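Local coordinates for protein tyrosyl-tRNA synthetase (Archaeoglobus fulgidus, PDB 2CYB) that catalyses the ATP-dependent attachment of tyrosine to its cognate tRNA, first forming tyrosyl-adenylate and then passing the tyrosyl group to the acceptor end, at residues V37-S42 and Q54-L59; G43-G48 and K95-L100; A90-K95 and S224-P229; E230-K235 and K306-L311. One frame throughout, in Å; residues are numbered along the deposited sequence.

Contact 1 (V37-S42 and Q54-L59). With TYR (tyrosine), chain C.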
# COMPACT_ATOMS: atom_id res chain seq x y z
N VAL A 37 7.78 12.82 -17.55
CA VAL A 37 7.89 13.45 -16.25
C VAL A 37 6.48 13.29 -15.73
O VAL A 37 5.50 13.39 -16.49
CB VAL A 37 8.23 14.96 -16.28
CG1 VAL A 37 8.24 15.50 -14.83
CG2 VAL A 37 9.59 15.20 -16.92
N GLY A 38 6.36 13.02 -14.44
CA GLY A 38 5.04 12.89 -13.85
C GLY A 38 4.83 14.05 -12.92
O GLY A 38 5.78 14.52 -12.29
N TYR A 39 3.59 14.53 -12.84
CA TYR A 39 3.27 15.65 -11.96
C TYR A 39 1.99 15.41 -11.16
O TYR A 39 0.97 15.00 -11.73
CB TYR A 39 3.04 16.93 -12.76
CG TYR A 39 4.19 17.39 -13.62
CD1 TYR A 39 4.27 17.04 -14.97
CD2 TYR A 39 5.19 18.22 -13.10
CE1 TYR A 39 5.30 17.51 -15.79
CE2 TYR A 39 6.23 18.70 -13.91
CZ TYR A 39 6.27 18.34 -15.25
OH TYR A 39 7.28 18.80 -16.07
N GLU A 40 2.04 15.66 -9.86
CA GLU A 40 0.82 15.55 -9.05
C GLU A 40 0.08 16.83 -9.44
O GLU A 40 0.64 17.92 -9.36
CB GLU A 40 1.13 15.62 -7.56
CG GLU A 40 1.97 14.50 -7.00
CD GLU A 40 2.13 14.61 -5.50
OE1 GLU A 40 3.08 14.00 -4.95
OE2 GLU A 40 1.31 15.30 -4.85
N PRO A 41 -1.18 16.73 -9.89
CA PRO A 41 -1.88 17.96 -10.27
C PRO A 41 -1.79 19.02 -9.16
O PRO A 41 -2.10 18.75 -8.01
CB PRO A 41 -3.31 17.48 -10.52
CG PRO A 41 -3.08 16.10 -11.06
CD PRO A 41 -2.02 15.55 -10.13
N SER A 42 -1.35 20.22 -9.53
CA SER A 42 -1.20 21.31 -8.57
C SER A 42 -1.93 22.57 -9.02
O SER A 42 -1.84 22.97 -10.18
CB SER A 42 0.29 21.64 -8.38
OG SER A 42 0.46 22.79 -7.57
N GLN A 54 10.97 22.43 -19.29
CA GLN A 54 12.00 22.87 -20.23
C GLN A 54 12.86 21.68 -20.66
O GLN A 54 13.25 21.58 -21.82
CB GLN A 54 12.88 23.96 -19.60
CG GLN A 54 14.06 24.41 -20.48
CD GLN A 54 13.63 25.06 -21.78
OE1 GLN A 54 14.09 24.69 -22.86
NE2 GLN A 54 12.75 26.05 -21.68
N LYS A 55 13.14 20.77 -19.73
CA LYS A 55 13.94 19.61 -20.06
C LYS A 55 13.18 18.72 -21.04
O LYS A 55 13.79 18.13 -21.94
CB LYS A 55 14.33 18.84 -18.80
CG LYS A 55 15.20 17.62 -19.05
CD LYS A 55 16.36 17.92 -20.01
CE LYS A 55 17.28 19.02 -19.49
NZ LYS A 55 18.32 19.40 -20.51
N LEU A 56 11.86 18.62 -20.89
CA LEU A 56 11.07 17.81 -21.81
C LEU A 56 11.13 18.43 -23.21
O LEU A 56 11.16 17.71 -24.20
CB LEU A 56 9.62 17.69 -21.34
CG LEU A 56 9.36 16.72 -20.18
CD1 LEU A 56 7.87 16.69 -19.86
CD2 LEU A 56 9.83 15.31 -20.56
N MET A 57 11.13 19.76 -23.28
CA MET A 57 11.20 20.44 -24.57
C MET A 57 12.57 20.22 -25.20
O MET A 57 12.69 20.10 -26.41
CB MET A 57 10.91 21.94 -24.42
CG MET A 57 9.45 22.24 -24.11
SD MET A 57 9.04 24.00 -24.10
CE MET A 57 8.54 24.22 -25.79
N ASP A 58 13.61 20.16 -24.36
CA ASP A 58 14.95 19.90 -24.86
C ASP A 58 14.93 18.50 -25.48
O ASP A 58 15.39 18.30 -26.60
CB ASP A 58 15.99 19.90 -23.73
CG ASP A 58 16.20 21.27 -23.10
OD1 ASP A 58 16.91 21.35 -22.07
OD2 ASP A 58 15.68 22.27 -23.64
N LEU A 59 14.40 17.54 -24.74
CA LEU A 59 14.33 16.15 -25.19
C LEU A 59 13.54 15.96 -26.48
O LEU A 59 13.94 15.19 -27.35
CB LEU A 59 13.74 15.26 -24.08
CG LEU A 59 14.72 14.91 -22.96
CD1 LEU A 59 13.98 14.54 -21.68
CD2 LEU A 59 15.62 13.78 -23.42
N TYR C . 6.85 12.09 -7.45
CA TYR C . 6.71 13.22 -8.40
C TYR C . 6.82 14.56 -7.67
O TYR C . 6.72 15.60 -8.35
CB TYR C . 5.38 13.10 -9.13
CG TYR C . 5.30 11.84 -9.96
CD1 TYR C . 4.28 10.91 -9.77
CD2 TYR C . 6.28 11.58 -10.93
CE1 TYR C . 4.22 9.74 -10.55
CE2 TYR C . 6.23 10.43 -11.70
CZ TYR C . 5.21 9.51 -11.51
OH TYR C . 5.17 8.39 -12.29
OXT TYR C . 7.01 14.56 -6.44
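V37 lays its CG2 methyl across the forked end of L56, with CG2 3.6 Å from L56 CG and about equally close to both leucine methyls. This branch of V37 stands anti to the carbonyl carbon, which leaves CG1 anti to the backbone N (chi1 177°) and turned back along its own strand. There CG1 lies over one face of the Y39 ring, 3.5 Å above its plane and displaced toward the rim. Y39 only brushes the helix: its OH comes 4.4 Å from L56 CD1, while its polar partner is T52, one turn earlier on the same helix. Strand 34-39 and helix 47-61 thereby close the first half of a beta-alpha-beta unit of the Rossmann fold, completed by strand 65-70, whose I66 and V68 also touch L56. Replacing L56 by an alanine removes CG and both methyls, and is likely to leave V37 CG2 facing a gap between sheet and helix. Further out on the helix, K55 NZ pairs with D58 OD1 at 2.9 Å on the anti lone pair, and R12 holds the other carboxylate oxygen. The bound tyrosine lies next to the strand at G38, where any beta carbon would collide with its ring. No hydrogen bond joins the two segments; V37 on L56 is essentially apolar packing, the Y39 hydroxyl at its margin, and the chemistry implies shape-matching in the core behind a substrate pocket.

Contact 2 (G43-G48 and K95-L100)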
# COMPACT_ATOMS: atom_id res chain seq x y z
N GLY A 43 -2.66 23.18 -8.09
CA GLY A 43 -3.40 24.39 -8.42
C GLY A 43 -2.46 25.48 -8.91
O GLY A 43 -2.86 26.36 -9.67
N GLU A 44 -1.21 25.43 -8.47
CA GLU A 44 -0.24 26.43 -8.87
C GLU A 44 0.94 25.84 -9.61
O GLU A 44 1.70 25.05 -9.06
CB GLU A 44 0.30 27.18 -7.66
CG GLU A 44 -0.72 27.97 -6.88
CD GLU A 44 -0.11 29.16 -6.17
OE1 GLU A 44 0.21 30.15 -6.86
OE2 GLU A 44 0.08 29.10 -4.93
N ILE A 45 1.08 26.23 -10.87
CA ILE A 45 2.21 25.78 -11.68
C ILE A 45 3.25 26.89 -11.49
O ILE A 45 2.93 28.06 -11.68
CB ILE A 45 1.82 25.68 -13.17
CG1 ILE A 45 0.69 24.66 -13.35
CG2 ILE A 45 3.02 25.28 -14.00
CD1 ILE A 45 1.02 23.27 -12.86
N HIS A 46 4.47 26.53 -11.11
CA HIS A 46 5.51 27.53 -10.88
C HIS A 46 6.82 27.23 -11.60
O HIS A 46 6.90 26.31 -12.41
CB HIS A 46 5.76 27.68 -9.37
CG HIS A 46 6.06 26.39 -8.68
ND1 HIS A 46 7.21 25.66 -8.92
CD2 HIS A 46 5.37 25.70 -7.74
CE1 HIS A 46 7.20 24.58 -8.16
NE2 HIS A 46 6.10 24.58 -7.44
N LEU A 47 7.85 28.03 -11.32
CA LEU A 47 9.14 27.85 -11.97
C LEU A 47 9.69 26.45 -11.78
O LEU A 47 10.40 25.94 -12.65
CB LEU A 47 10.15 28.88 -11.45
CG LEU A 47 9.87 30.32 -11.90
CD1 LEU A 47 10.94 31.25 -11.35
CD2 LEU A 47 9.84 30.38 -13.41
N GLY A 48 9.36 25.82 -10.66
CA GLY A 48 9.84 24.47 -10.40
C GLY A 48 9.35 23.52 -11.48
O GLY A 48 10.10 22.68 -11.96
N LYS A 95 -3.71 22.29 -19.65
CA LYS A 95 -3.80 23.53 -20.41
C LYS A 95 -2.52 24.36 -20.27
O LYS A 95 -1.99 24.88 -21.25
CB LYS A 95 -4.99 24.37 -19.94
CG LYS A 95 -6.34 23.73 -20.18
CD LYS A 95 -7.46 24.65 -19.74
CE LYS A 95 -8.82 24.06 -20.06
NZ LYS A 95 -9.92 24.99 -19.69
N VAL A 96 -2.03 24.46 -19.04
CA VAL A 96 -0.82 25.23 -18.78
C VAL A 96 0.39 24.63 -19.47
O VAL A 96 1.13 25.34 -20.15
CB VAL A 96 -0.54 25.34 -17.26
CG1 VAL A 96 0.75 26.11 -17.02
CG2 VAL A 96 -1.70 26.02 -16.57
N PHE A 97 0.60 23.33 -19.29
CA PHE A 97 1.73 22.67 -19.92
C PHE A 97 1.74 22.88 -21.43
O PHE A 97 2.79 23.05 -22.04
CB PHE A 97 1.75 21.17 -19.59
CG PHE A 97 2.12 20.87 -18.15
CD1 PHE A 97 3.26 21.43 -17.59
CD2 PHE A 97 1.33 20.02 -17.38
CE1 PHE A 97 3.62 21.15 -16.26
CE2 PHE A 97 1.68 19.74 -16.06
CZ PHE A 97 2.82 20.30 -15.50
N ILE A 98 0.55 22.87 -22.03
CA ILE A 98 0.43 23.10 -23.46
C ILE A 98 0.85 24.54 -23.74
O ILE A 98 1.70 24.81 -24.60
CB ILE A 98 -1.02 22.91 -23.95
CG1 ILE A 98 -1.44 21.44 -23.76
CG2 ILE A 98 -1.15 23.31 -25.42
CD1 ILE A 98 -2.88 21.16 -24.12
N ALA A 99 0.26 25.46 -22.98
CA ALA A 99 0.54 26.88 -23.11
C ALA A 99 2.02 27.22 -22.90
O ALA A 99 2.51 28.21 -23.43
CB ALA A 99 -0.32 27.67 -22.14
N LEU A 100 2.72 26.39 -22.13
CA LEU A 100 4.14 26.62 -21.87
C LEU A 100 5.02 26.11 -23.01
O LEU A 100 6.23 26.31 -23.02
CB LEU A 100 4.57 25.95 -20.57
CG LEU A 100 4.06 26.58 -19.27
CD1 LEU A 100 4.53 25.73 -18.10
CD2 LEU A 100 4.58 28.00 -19.13
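L100 N donates to V96 O at 2.7 Å, a backbone bond that closes a turn between two residues whose side chains both touch I45. On the other segment, just beyond I45, G48 N donates to H46 ND1 at 2.8 Å, a capping bond. It is bent, with 132° at the hydrogen, but G48 N lies almost exactly in the imidazole plane, so the ring receives it at its edge. With CG between the backbone N and the carbonyl carbon (chi1 53°), H46 folds back over the start of helix 47-61 as its N-cap. A beta carbon on G48 would collide with H46 CE1, which shows how closely ring and backbone fit. These residues belong to the class I 'HIGH' region, here with the sequence HLGH. I45 points the other way, into helix 83-99. Its CG2 and CG1 straddle one methyl of V96, CG2 standing 3.9 Å from V96 CG1, and the two side chains run past one another in opposite directions. Further along the isoleucine, CD1 approaches F97 CZ at an oblique 4.4 Å, and L100 CD1 adds a looser touch to CG2. V225, from the loop that follows the 'KMSKS' region, packs on I45 as well and is bonded to it through the backbone. Nearby, Y222 meets the H46 ring and also binds E44. The chemistry divides cleanly: apolar branches on one hand, an imidazole nitrogen satisfying an early amide on the other, consistent with a signature loop fastened to helix 83-99 and capping helix 47-61.

Contact 3 (A90-K95 and S224-P229)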
# COMPACT_ATOMS: atom_id res chain seq x y z
N ALA A 90 -6.09 18.76 -12.66
CA ALA A 90 -5.41 18.01 -13.72
C ALA A 90 -5.71 18.60 -15.10
O ALA A 90 -4.81 18.73 -15.93
CB ALA A 90 -5.83 16.55 -13.68
N ASP A 91 -6.97 18.96 -15.34
CA ASP A 91 -7.35 19.54 -16.63
C ASP A 91 -6.69 20.90 -16.79
O ASP A 91 -6.19 21.24 -17.86
CB ASP A 91 -8.86 19.69 -16.73
CG ASP A 91 -9.58 18.36 -16.72
OD1 ASP A 91 -9.22 17.49 -17.54
OD2 ASP A 91 -10.50 18.19 -15.90
N TYR A 92 -6.69 21.67 -15.71
CA TYR A 92 -6.07 22.99 -15.71
C TYR A 92 -4.59 22.86 -16.01
O TYR A 92 -4.04 23.62 -16.81
CB TYR A 92 -6.26 23.67 -14.36
CG TYR A 92 -5.40 24.90 -14.20
CD1 TYR A 92 -5.53 25.98 -15.07
CD2 TYR A 92 -4.44 24.97 -13.19
CE1 TYR A 92 -4.72 27.11 -14.94
CE2 TYR A 92 -3.63 26.09 -13.05
CZ TYR A 92 -3.77 27.15 -13.93
OH TYR A 92 -2.97 28.26 -13.80
N ASN A 93 -3.94 21.90 -15.36
CA ASN A 93 -2.51 21.67 -15.57
C ASN A 93 -2.18 21.33 -17.01
O ASN A 93 -1.17 21.78 -17.55
CB ASN A 93 -2.00 20.55 -14.65
CG ASN A 93 -1.82 21.01 -13.21
OD1 ASN A 93 -1.30 20.26 -12.39
ND2 ASN A 93 -2.24 22.23 -12.91
N LYS A 94 -3.02 20.51 -17.65
CA LYS A 94 -2.77 20.14 -19.04
C LYS A 94 -2.77 21.39 -19.91
O LYS A 94 -1.92 21.54 -20.79
CB LYS A 94 -3.83 19.15 -19.53
CG LYS A 94 -3.60 18.61 -20.94
CD LYS A 94 -4.30 17.26 -21.10
CE LYS A 94 -5.43 17.28 -22.11
NZ LYS A 94 -4.94 17.17 -23.51
N LYS A 95 -3.71 22.29 -19.65
CA LYS A 95 -3.80 23.53 -20.41
C LYS A 95 -2.52 24.36 -20.27
O LYS A 95 -1.99 24.88 -21.25
CB LYS A 95 -4.99 24.37 -19.94
CG LYS A 95 -6.34 23.73 -20.18
CD LYS A 95 -7.46 24.65 -19.74
CE LYS A 95 -8.82 24.06 -20.06
NZ LYS A 95 -9.92 24.99 -19.69
N SER A 224 4.72 31.98 -9.69
CA SER A 224 3.73 31.13 -10.34
C SER A 224 3.41 31.66 -11.72
O SER A 224 3.55 32.86 -11.98
CB SER A 224 2.45 31.09 -9.50
OG SER A 224 2.74 30.78 -8.15
N VAL A 225 2.98 30.78 -12.62
CA VAL A 225 2.65 31.17 -13.99
C VAL A 225 1.45 32.11 -14.02
O VAL A 225 1.13 32.67 -15.07
CB VAL A 225 2.31 29.96 -14.87
CG1 VAL A 225 3.49 29.00 -14.93
CG2 VAL A 225 1.06 29.26 -14.33
N ARG A 226 0.80 32.27 -12.88
CA ARG A 226 -0.37 33.12 -12.79
C ARG A 226 -0.04 34.49 -12.19
O ARG A 226 -0.89 35.38 -12.17
CB ARG A 226 -1.44 32.42 -11.95
CG ARG A 226 -2.87 32.83 -12.25
CD ARG A 226 -3.84 32.04 -11.38
NE ARG A 226 -5.23 32.40 -11.63
CZ ARG A 226 -5.87 32.19 -12.78
NH1 ARG A 226 -5.23 31.61 -13.79
NH2 ARG A 226 -7.13 32.56 -12.91
N ASP A 227 1.18 34.66 -11.69
CA ASP A 227 1.56 35.95 -11.12
C ASP A 227 1.52 37.05 -12.18
O ASP A 227 2.06 36.90 -13.28
CB ASP A 227 2.97 35.89 -10.52
CG ASP A 227 3.03 35.18 -9.18
OD1 ASP A 227 2.03 35.21 -8.43
OD2 ASP A 227 4.09 34.60 -8.86
N PRO A 228 0.85 38.17 -11.87
CA PRO A 228 0.77 39.27 -12.84
C PRO A 228 2.13 39.96 -12.96
O PRO A 228 2.94 39.93 -12.02
CB PRO A 228 -0.30 40.18 -12.25
CG PRO A 228 -0.14 39.96 -10.77
CD PRO A 228 0.03 38.46 -10.68
N PRO A 229 2.41 40.60 -14.11
CA PRO A 229 3.68 41.29 -14.33
C PRO A 229 4.15 42.10 -13.13
O PRO A 229 5.33 42.07 -12.78
CB PRO A 229 3.38 42.15 -15.55
CG PRO A 229 2.47 41.28 -16.34
CD PRO A 229 1.52 40.76 -15.27
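Y92 reaches the loop with its hydroxyl end alone: OH lies 4.0 Å from R226 NH1 and 4.2 Å from V225 CG2. CG anti to the backbone N (chi1 168°) swings the ring out from helix 83-99, so that the phenol spans the distance to the loop. The phenol and guanidinium planes stand nearly perpendicular, 88° apart, and Y92 and R226 pass at a slant, with the hydroxyl oblique to the guanidinium group. R226 gets there on an extended chain from CG to NE, whereas V225 offers a single methyl beside the phenol oxygen. Behind these residues stands the turn that presents them. S224 to D227 form a type I beta turn closed by D227 N to S224 O at 3.0 Å, with V225 and R226 at its two central positions. A second bond crosses the same turn: S224 N points straight at D227 OD2, 2.8 Å away at 166°, though it meets that oxygen from well above the carboxylate plane. The same oxygen also carries a salt bridge to K235 of the following helix, S224 OG is bonded to E44, and the V225 backbone to I45. Charge and hydrogen bonds probably help to fix the turn from behind, while its contact with Y92 is light. Such chemistry implies a turn probably held more by these bonds than by Y92, which rests on its two central residues.

Contact 4 (E230-K235 and K306-L311)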
# COMPACT_ATOMS: atom_id res chain seq x y z
N GLU A 230 3.23 42.83 -12.51
CA GLU A 230 3.57 43.64 -11.34
C GLU A 230 4.06 42.79 -10.18
O GLU A 230 5.03 43.15 -9.51
CB GLU A 230 2.34 44.44 -10.89
CG GLU A 230 2.13 45.76 -11.61
CD GLU A 230 3.01 46.87 -11.05
OE1 GLU A 230 4.26 46.75 -11.14
OE2 GLU A 230 2.46 47.86 -10.53
N GLU A 231 3.39 41.66 -9.95
CA GLU A 231 3.77 40.76 -8.86
C GLU A 231 5.12 40.11 -9.16
O GLU A 231 5.95 39.96 -8.26
CB GLU A 231 2.69 39.69 -8.67
CG GLU A 231 2.96 38.72 -7.52
CD GLU A 231 2.95 39.39 -6.15
OE1 GLU A 231 3.28 38.71 -5.15
OE2 GLU A 231 2.61 40.59 -6.06
N VAL A 232 5.34 39.73 -10.41
CA VAL A 232 6.62 39.14 -10.79
C VAL A 232 7.74 40.13 -10.48
O VAL A 232 8.77 39.78 -9.91
CB VAL A 232 6.68 38.80 -12.29
CG1 VAL A 232 8.09 38.40 -12.69
CG2 VAL A 232 5.70 37.68 -12.61
N GLU A 233 7.52 41.39 -10.85
CA GLU A 233 8.51 42.43 -10.61
C GLU A 233 8.80 42.59 -9.13
O GLU A 233 9.96 42.69 -8.73
CB GLU A 233 8.03 43.75 -11.20
CG GLU A 233 8.17 43.82 -12.72
CD GLU A 233 7.47 45.03 -13.30
OE1 GLU A 233 7.36 46.06 -12.60
OE2 GLU A 233 7.04 44.97 -14.48
N ARG A 234 7.74 42.61 -8.32
CA ARG A 234 7.90 42.76 -6.87
C ARG A 234 8.70 41.62 -6.24
O ARG A 234 9.61 41.86 -5.45
CB ARG A 234 6.52 42.84 -6.20
CG ARG A 234 6.59 42.72 -4.69
CD ARG A 234 5.21 42.65 -4.06
NE ARG A 234 5.29 42.09 -2.71
CZ ARG A 234 5.55 40.81 -2.45
NH1 ARG A 234 5.62 40.39 -1.19
NH2 ARG A 234 5.73 39.95 -3.44
N LYS A 235 8.36 40.38 -6.59
CA LYS A 235 9.06 39.21 -6.04
C LYS A 235 10.53 39.18 -6.43
O LYS A 235 11.39 38.87 -5.60
CB LYS A 235 8.38 37.92 -6.51
CG LYS A 235 6.99 37.69 -5.91
CD LYS A 235 6.39 36.37 -6.40
CE LYS A 235 5.07 36.06 -5.72
NZ LYS A 235 4.50 34.76 -6.19
N LYS A 306 11.85 41.22 -16.74
CA LYS A 306 11.30 41.52 -18.06
C LYS A 306 11.17 40.27 -18.93
O LYS A 306 10.14 40.07 -19.57
CB LYS A 306 12.18 42.55 -18.77
CG LYS A 306 11.72 42.84 -20.19
CD LYS A 306 12.63 43.85 -20.88
CE LYS A 306 12.20 44.07 -22.32
NZ LYS A 306 13.10 45.01 -23.05
N TYR A 307 12.21 39.45 -18.97
CA TYR A 307 12.14 38.24 -19.79
C TYR A 307 11.14 37.24 -19.22
O TYR A 307 10.40 36.60 -19.98
CB TYR A 307 13.52 37.60 -19.91
CG TYR A 307 14.38 38.24 -20.97
CD1 TYR A 307 15.08 39.42 -20.72
CD2 TYR A 307 14.47 37.67 -22.24
CE1 TYR A 307 15.85 40.02 -21.72
CE2 TYR A 307 15.23 38.27 -23.24
CZ TYR A 307 15.92 39.44 -22.97
OH TYR A 307 16.69 40.02 -23.96
N LEU A 308 11.13 37.09 -17.90
CA LEU A 308 10.20 36.16 -17.28
C LEU A 308 8.78 36.61 -17.59
O LEU A 308 7.91 35.80 -17.89
CB LEU A 308 10.42 36.09 -15.77
CG LEU A 308 9.66 35.00 -15.02
CD1 LEU A 308 9.90 33.64 -15.66
CD2 LEU A 308 10.11 34.99 -13.56
N ASN A 309 8.54 37.92 -17.53
CA ASN A 309 7.21 38.44 -17.82
C ASN A 309 6.82 38.20 -19.27
O ASN A 309 5.64 37.99 -19.58
CB ASN A 309 7.10 39.93 -17.48
CG ASN A 309 6.72 40.16 -16.03
OD1 ASN A 309 5.95 39.39 -15.46
ND2 ASN A 309 7.26 41.22 -15.43
N MET A 310 7.80 38.22 -20.17
CA MET A 310 7.51 37.98 -21.58
C MET A 310 7.10 36.52 -21.72
O MET A 310 6.17 36.17 -22.45
CB MET A 310 8.75 38.26 -22.44
CG MET A 310 9.12 39.73 -22.54
SD MET A 310 10.38 40.04 -23.81
CE MET A 310 11.84 39.64 -22.90
N LEU A 311 7.81 35.66 -20.99
CA LEU A 311 7.58 34.23 -21.00
C LEU A 311 6.16 33.89 -20.53
O LEU A 311 5.42 33.17 -21.20
CB LEU A 311 8.63 33.56 -20.10
CG LEU A 311 9.06 32.12 -20.35
CD1 LEU A 311 10.33 31.83 -19.57
CD2 LEU A 311 7.95 31.17 -19.93
O HOH W 1 9.09 43.41 -15.92
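L308 opens the interface from helix 297-319, its CD2 methyl resting 4.1 Å from V232 CG1; it also touches I223. N309 comes next and carries most of the contact. Its amide arrives head-on at V232, with OD1 lodged against the branched carbon, 3.3 Å from V232 CB and equally near CG2. The other end of the amide turns toward E233: ND2 donates to a water at 2.9 Å, and that water donates in turn to E233 OE2 at 3.0 Å. A weak bond from ND2 to P229 O adds a second grip at the first turn of helix 229-237. E233 leaves its backbone with CG anti to the carbonyl carbon (chi1 -76°) and runs extended beyond it, so that its carboxylate ends beside the water. A leucine in place of N309 would probably leave the bridging water without its amide donor and the carbonyl of P229 without its weak mate. One residue on, M310 bends inside its own helix to set CE over a face of Y307, away from the partner helix. The segment axes approach to 9.7 Å and point 148° apart. This is an antiparallel helix pair, V232 set against L308 and N309 with E233 water-bridged to the asparagine, joining the short helix beyond the 'KMSKS' loop to the long C-terminal helix of the synthetase.

The four contacts form a connected cluster leading outward from the tyrosine pocket. Contact 1 lies beside the pocket, which its G38 helps to line, and its Y39 CD1 packs 3.6 Å from F97 CZ of contact 2. Contacts 2 and 3 have centres about 5 Å apart and share K95; I45 O and V225 N, 2.9 Å apart, link the 'HIGH' region to the loop after 'KMSKS'. Contact 3 also returns to contact 1, where S42 O probably accepts from N93 ND2 at 2.9 Å. Contact 4 is outermost, about 22 Å from contact 1 between centres; it meets contact 2 where L47 CD2 packs 4.0 Å from L308 CD1, and contact 3 through the salt bridge of D227 OD2 with K235 NZ, 2.7 Å.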